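Local coordinates for protein putative D-lactate dehydrogenase (Chlamydomonas reinhardtii, PDB 4ZGS) that probably reduces pyruvate to D-lactate with a nicotinamide cofactor, as a chloroplast member of the D-isomer specific 2-hydroxyacid dehydrogenase family, at residues S138-A143 / Q191-I196; V181-T186 / T236-L241. All coordinates share one frame; numbering follows the deposited sequence.

Contact 1 of 2, residues S138-A143 / Q191-I196; sequences SVAEHA and QQAARI
Ile196 sets CG1 beside its backbone N (chi1 -65°) and extends from there, which carries CD1 across the helix interface to Glu141; the Glu141 side chain runs out straight beyond CG and meets the isoleucine branch at about a right angle. The touch is between Ile196 CD1 and the methylene Glu141 CG, 3.6 Å apart, so only the aliphatic stem of the glutamate is used. Its carboxylate goes on to the second subunit, where OE1 accepts a hydrogen bond from the backbone N of Met176. The Ala140 CB points toward 191-196. It sits 3.5 Å from Gln192 CB and 4.2 Å from Ala193 CB, with Ile196 CD1 on it as well at 3.8 Å. The axes of the two segments approach to 8.4 Å and cross at -51°, with the CA atoms of Ala140 and Ala193 only 4.8 Å apart, a closeness consistent with the small alanines there. Gln192 offers this interface its CB, then bends at chi2 (-52°) and leads its amide away to Arg195. There Arg195 NE donates to Gln192 OE1 at 2.7 Å, with the oxygen almost in the guanidinium plane, and NH1 adds a weak second bond, while NH2 reaches the backbone O of Ile200 in the second subunit. No hydrogen bond passes between 138-143 and 191-196. Contact therefore rests on methyl and methylene groups, and the polar ends of Glu141 and Arg195 are turned to the subunit interface, so the apolar crossing lies beside polar contacts to the second subunit.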
loop_
_atom_site.group_PDB
_atom_site.type_symbol
_atom_site.label_atom_id
_atom_site.label_comp_id
_atom_site.label_asym_id
_atom_site.label_seq_id
_atom_site.Cartn_x
_atom_site.Cartn_y
_atom_site.Cartn_z
ATOM N N SER A 138 24.259 12.978 6.990
ATOM C CA SER A 138 23.026 12.182 7.079
ATOM C C SER A 138 21.832 12.969 6.599
ATOM O O SER A 138 21.066 12.485 5.766
ATOM C CB SER A 138 22.772 11.689 8.495
ATOM O OG SER A 138 23.598 10.584 8.807
ATOM N N VAL A 139 21.703 14.188 7.122
ATOM C CA VAL A 139 20.561 15.045 6.838
ATOM C C VAL A 139 20.613 15.518 5.392
ATOM O O VAL A 139 19.641 15.364 4.642
ATOM C CB VAL A 139 20.509 16.241 7.857
ATOM C CG1 VAL A 139 19.369 17.182 7.567
ATOM C CG2 VAL A 139 20.419 15.717 9.278
ATOM N N ALA A 140 21.779 16.004 4.960
ATOM C CA ALA A 140 21.936 16.496 3.578
ATOM C C ALA A 140 21.682 15.366 2.586
ATOM O O ALA A 140 21.047 15.573 1.592
ATOM C CB ALA A 140 23.310 17.084 3.352
ATOM N N GLU A 141 22.196 14.171 2.842
ATOM C CA GLU A 141 21.922 13.068 1.943
ATOM C C GLU A 141 20.403 12.715 1.952
ATOM O O GLU A 141 19.912 12.111 1.018
ATOM C CB GLU A 141 22.760 11.852 2.323
ATOM C CG GLU A 141 24.257 12.083 2.112
ATOM C CD GLU A 141 25.130 10.893 2.471
ATOM O OE1 GLU A 141 24.599 9.837 2.872
ATOM O OE2 GLU A 141 26.363 11.019 2.329
ATOM N N HIS A 142 19.665 13.068 3.006
ATOM C CA HIS A 142 18.266 12.697 3.012
ATOM C C HIS A 142 17.435 13.574 2.082
ATOM O O HIS A 142 16.586 13.080 1.343
ATOM C CB HIS A 142 17.697 12.741 4.423
ATOM C CG HIS A 142 16.345 12.126 4.530
ATOM N ND1 HIS A 142 16.167 10.759 4.560
ATOM C CD2 HIS A 142 15.113 12.673 4.667
ATOM C CE1 HIS A 142 14.881 10.491 4.673
ATOM N NE2 HIS A 142 14.221 11.635 4.728
ATOM N N ALA A 143 17.682 14.875 2.132
ATOM C CA ALA A 143 17.064 15.800 1.198
ATOM C C ALA A 143 17.379 15.417 -0.259
ATOM O O ALA A 143 16.512 15.506 -1.157
ATOM C CB ALA A 143 17.519 17.201 1.480
ATOM N N GLN A 191 25.768 23.270 3.806
ATOM C CA GLN A 191 27.083 23.105 3.183
ATOM C C GLN A 191 27.207 21.727 2.532
ATOM O O GLN A 191 27.737 21.612 1.407
ATOM C CB GLN A 191 28.210 23.320 4.205
ATOM C CG GLN A 191 29.617 23.216 3.652
ATOM C CD GLN A 191 30.662 23.358 4.751
ATOM O OE1 GLN A 191 30.496 24.149 5.674
ATOM N NE2 GLN A 191 31.715 22.567 4.676
ATOM N N GLN A 192 26.749 20.685 3.231
ATOM C CA GLN A 192 26.818 19.341 2.672
ATOM C C GLN A 192 25.834 19.199 1.505
ATOM O O GLN A 192 26.123 18.503 0.531
ATOM C CB GLN A 192 26.549 18.274 3.733
ATOM C CG GLN A 192 27.616 18.204 4.825
ATOM C CD GLN A 192 29.037 18.085 4.239
ATOM O OE1 GLN A 192 29.257 17.391 3.253
ATOM N NE2 GLN A 192 29.984 18.780 4.836
ATOM N N ALA A 193 24.691 19.874 1.585
ATOM C CA ALA A 193 23.686 19.707 0.542
ATOM C C ALA A 193 24.244 20.315 -0.721
ATOM O O ALA A 193 24.180 19.731 -1.793
ATOM C CB ALA A 193 22.341 20.339 0.943
ATOM N N ALA A 194 24.832 21.489 -0.563
ATOM C CA ALA A 194 25.549 22.167 -1.654
ATOM C C ALA A 194 26.688 21.313 -2.227
ATOM O O ALA A 194 26.785 21.171 -3.446
ATOM C CB ALA A 194 26.078 23.474 -1.185
ATOM N N ARG A 195 27.516 20.717 -1.364
ATOM C CA ARG A 195 28.608 19.859 -1.833
ATOM C C ARG A 195 28.069 18.699 -2.671
ATOM O O ARG A 195 28.532 18.475 -3.787
ATOM C CB ARG A 195 29.433 19.296 -0.668
ATOM C CG ARG A 195 30.548 18.353 -1.137
ATOM C CD ARG A 195 31.290 17.642 0.004
ATOM N NE ARG A 195 30.390 16.823 0.833
ATOM C CZ ARG A 195 29.907 15.633 0.461
ATOM N NH1 ARG A 195 29.089 14.954 1.263
ATOM N NH2 ARG A 195 30.212 15.132 -0.733
ATOM N N ILE A 196 27.098 17.960 -2.125
ATOM C CA ILE A 196 26.504 16.801 -2.808
ATOM C C ILE A 196 25.831 17.179 -4.136
ATOM O O ILE A 196 26.027 16.516 -5.181
ATOM C CB ILE A 196 25.444 16.095 -1.914
ATOM C CG1 ILE A 196 26.064 15.469 -0.661
ATOM C CG2 ILE A 196 24.760 15.003 -2.681
ATOM C CD1 ILE A 196 25.024 15.196 0.486
#

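Contact 2 of 2, residues V181-T186 / T236-L241; sequences VGVVGT and TLHCPL. With NAD (nicotinamide-adenine-dinucleotide), chain I.
Val184 bonds to 236-241 through both backbone N and O, and its side chain packs on Leu237 and Cys239. Its N donates to Thr236 O at 3.1 Å and its O receives His238 N at 2.6 Å; one step earlier, Thr236 N reaches Gly182 O at 3.0 Å in a nearly straight bond. These bonds set strands 180-184 and 234-237 parallel, Val183 beside Thr236 and Val184 beside Leu237. On one face of the sheet Val183 CG2 and Thr236 CG2 lie side by side at 3.8 Å; on the other, Val184 CB meets Leu237 CD2 at 4.0 Å. Past the strand end, Val184 CG1 touches Cys239 SG at 4.1 Å. That sulfur stands between the N and carbonyl carbon of its own residue (chi1 49°), while Cys239 CB is 3.6 Å from N3A of the NAD adenine. Gly185, with positive phi, brings its CA to 4.1 Å from Cys239 N. Further out, His238 rests on Ile189 and Ala193 of helix 188-200, Asp208 accepts from Thr186 N, and the amides of Ala188 and Ile189 bind NAD. A parallel strand pair ending in a glycine turn and a cofactor-lining loop is characteristic of the Rossmann-type dinucleotide-binding fold, and Gly185 is consistent with the first glycine of its GxGxxG motif.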
loop_
_atom_site.group_PDB
_atom_site.type_symbol
_atom_site.label_atom_id
_atom_site.label_comp_id
_atom_site.label_asym_id
_atom_site.label_seq_id
_atom_site.Cartn_x
_atom_site.Cartn_y
_atom_site.Cartn_z
ATOM N N VAL A 181 19.735 24.578 -8.707
ATOM C CA VAL A 181 19.426 24.233 -7.332
ATOM C C VAL A 181 19.755 25.352 -6.351
ATOM O O VAL A 181 20.922 25.706 -6.209
ATOM C CB VAL A 181 20.229 23.030 -6.924
ATOM C CG1 VAL A 181 20.119 22.776 -5.398
ATOM C CG2 VAL A 181 19.836 21.857 -7.786
ATOM N N GLY A 182 18.734 25.965 -5.755
ATOM C CA GLY A 182 18.910 26.857 -4.622
ATOM C C GLY A 182 19.086 26.147 -3.296
ATOM O O GLY A 182 18.193 25.430 -2.861
ATOM N N VAL A 183 20.191 26.396 -2.606
ATOM C CA VAL A 183 20.318 25.940 -1.223
ATOM C C VAL A 183 20.094 27.115 -0.323
ATOM O O VAL A 183 20.805 28.117 -0.442
ATOM C CB VAL A 183 21.664 25.335 -0.909
ATOM C CG1 VAL A 183 21.739 25.005 0.545
ATOM C CG2 VAL A 183 21.895 24.098 -1.749
ATOM N N VAL A 184 19.060 27.023 0.511
ATOM C CA VAL A 184 18.723 28.093 1.450
ATOM C C VAL A 184 19.202 27.741 2.872
ATOM O O VAL A 184 18.635 26.894 3.575
ATOM C CB VAL A 184 17.210 28.397 1.462
ATOM C CG1 VAL A 184 16.933 29.533 2.408
ATOM C CG2 VAL A 184 16.719 28.764 0.076
ATOM N N GLY A 185 20.261 28.438 3.257
ATOM C CA GLY A 185 21.019 28.260 4.481
ATOM C C GLY A 185 22.184 27.323 4.178
ATOM O O GLY A 185 22.015 26.194 3.642
ATOM N N THR A 186 23.368 27.815 4.550
ATOM C CA THR A 186 24.665 27.199 4.241
ATOM C C THR A 186 25.459 26.705 5.466
ATOM O O THR A 186 26.696 26.654 5.441
ATOM C CB THR A 186 25.499 28.118 3.370
ATOM O OG1 THR A 186 25.676 29.392 4.001
ATOM C CG2 THR A 186 24.760 28.271 2.046
ATOM N N THR A 236 15.990 23.763 -1.657
ATOM C CA THR A 236 16.100 22.922 -0.471
ATOM C C THR A 236 16.396 23.758 0.761
ATOM O O THR A 236 17.381 24.489 0.801
ATOM C CB THR A 236 17.170 21.842 -0.645
ATOM O OG1 THR A 236 17.323 21.147 0.594
ATOM C CG2 THR A 236 18.527 22.473 -0.990
ATOM N N LEU A 237 15.527 23.672 1.763
ATOM C CA LEU A 237 15.629 24.546 2.917
ATOM C C LEU A 237 16.515 23.932 3.973
ATOM O O LEU A 237 16.266 22.807 4.400
ATOM C CB LEU A 237 14.247 24.824 3.499
ATOM C CG LEU A 237 13.178 25.276 2.516
ATOM C CD1 LEU A 237 11.843 25.586 3.249
ATOM C CD2 LEU A 237 13.698 26.479 1.737
ATOM N N HIS A 238 17.636 24.578 4.282
ATOM C CA HIS A 238 18.426 24.178 5.449
ATOM C C HIS A 238 18.611 25.197 6.587
ATOM O O HIS A 238 19.306 24.912 7.560
ATOM C CB HIS A 238 19.741 23.643 4.936
ATOM C CG HIS A 238 19.552 22.461 4.045
ATOM N ND1 HIS A 238 19.388 21.182 4.530
ATOM C CD2 HIS A 238 19.353 22.380 2.704
ATOM C CE1 HIS A 238 19.181 20.353 3.521
ATOM N NE2 HIS A 238 19.152 21.054 2.399
ATOM N N CYS A 239 17.996 26.371 6.493
ATOM C CA CYS A 239 18.170 27.366 7.548
ATOM C C CYS A 239 17.438 26.957 8.831
ATOM O O CYS A 239 16.468 26.186 8.799
ATOM C CB CYS A 239 17.677 28.747 7.087
ATOM S SG CYS A 239 16.005 28.779 6.333
ATOM N N PRO A 240 17.901 27.484 9.972
ATOM C CA PRO A 240 17.225 27.282 11.260
ATOM C C PRO A 240 15.923 28.058 11.271
ATOM O O PRO A 240 15.727 28.922 10.413
ATOM C CB PRO A 240 18.216 27.850 12.278
ATOM C CG PRO A 240 18.957 28.899 11.507
ATOM C CD PRO A 240 19.088 28.345 10.101
ATOM N N LEU A 241 15.047 27.780 12.225
ATOM C CA LEU A 241 13.804 28.518 12.279
ATOM C C LEU A 241 13.968 29.788 13.111
ATOM O O LEU A 241 14.158 29.732 14.327
ATOM C CB LEU A 241 12.705 27.637 12.857
ATOM C CG LEU A 241 11.313 28.245 12.858
ATOM C CD1 LEU A 241 10.958 28.626 11.423
ATOM C CD2 LEU A 241 10.336 27.220 13.408
HETATM P PA NAD I . 23.940 25.480 11.217
HETATM O O1A NAD I . 24.093 26.544 12.235
HETATM O O2A NAD I . 25.367 25.240 10.885
HETATM O O5B NAD I . 23.098 25.976 9.947
HETATM C C5B NAD I . 22.210 27.091 10.016
HETATM C C4B NAD I . 22.647 28.185 9.094
HETATM O O4B NAD I . 21.477 29.021 8.665
HETATM C C3B NAD I . 23.619 29.102 9.743
HETATM O O3B NAD I . 24.818 29.266 8.936
HETATM C C2B NAD I . 22.956 30.396 9.866
HETATM O O2B NAD I . 23.927 31.467 9.723
HETATM C C1B NAD I . 21.969 30.432 8.765
HETATM N N9A NAD I . 20.941 31.376 8.945
HETATM C C8A NAD I . 20.621 32.086 10.140
HETATM N N7A NAD I . 19.538 32.951 9.907
HETATM C C5A NAD I . 19.190 32.793 8.582
HETATM C C6A NAD I . 18.207 33.346 7.704
HETATM N N6A NAD I . 17.280 34.315 8.160
HETATM N N1A NAD I . 18.178 32.953 6.511
HETATM C C2A NAD I . 18.906 32.131 5.977
HETATM N N3A NAD I . 19.850 31.528 6.612
HETATM C C4A NAD I . 20.086 31.796 7.970
HETATM O O3 NAD I . 23.289 24.153 11.841
HETATM P PN NAD I . 23.026 22.802 11.026
HETATM O O1N NAD I . 23.825 21.665 11.545
HETATM O O2N NAD I . 23.509 22.913 9.628
HETATM O O5D NAD I . 21.464 22.467 11.039
HETATM C C5D NAD I . 20.701 22.422 12.250
HETATM C C4D NAD I . 19.296 22.212 11.823
HETATM O O4D NAD I . 19.090 20.810 11.398
HETATM C C3D NAD I . 18.325 22.417 12.905
HETATM O O3D NAD I . 18.070 23.829 13.125
HETATM C C2D NAD I . 17.143 21.736 12.384
HETATM O O2D NAD I . 16.406 22.659 11.544
HETATM C C1D NAD I . 17.636 20.598 11.567
HETATM N N1N NAD I . 17.362 19.368 12.199
HETATM C C2N NAD I . 16.783 18.308 11.463
HETATM C C3N NAD I . 16.494 17.094 12.086
HETATM C C7N NAD I . 15.864 15.954 11.289
HETATM O O7N NAD I . 15.072 16.194 10.396
HETATM N N7N NAD I . 16.179 14.604 11.592
HETATM C C4N NAD I . 16.780 16.926 13.453
HETATM C C5N NAD I . 17.353 17.981 14.192
HETATM C C6N NAD I . 17.644 19.192 13.572
#

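Overall arrangement
From the N terminus the chain first crosses the five-stranded sheet, then enters helix 136-151, which supplies the first half of contact 1. After helix 154-163 it forms strand 180-184, the first half of contact 2, and turns directly into helix 188-200, where contact 1 closes its loop. After strand 203-207 and two further helices, strand 234-237 closes contact 2. The two loops thus cross rather than nest. Strand 180-184 and helix 188-200 follow one another: contact 2 joins strand 180-184 to strand 234-237 within the six-stranded sheet, and contact 1 joins helix 188-200 to helix 136-151. The contacts meet where Ala193 CB packs 3.6 Å from His238 NE2.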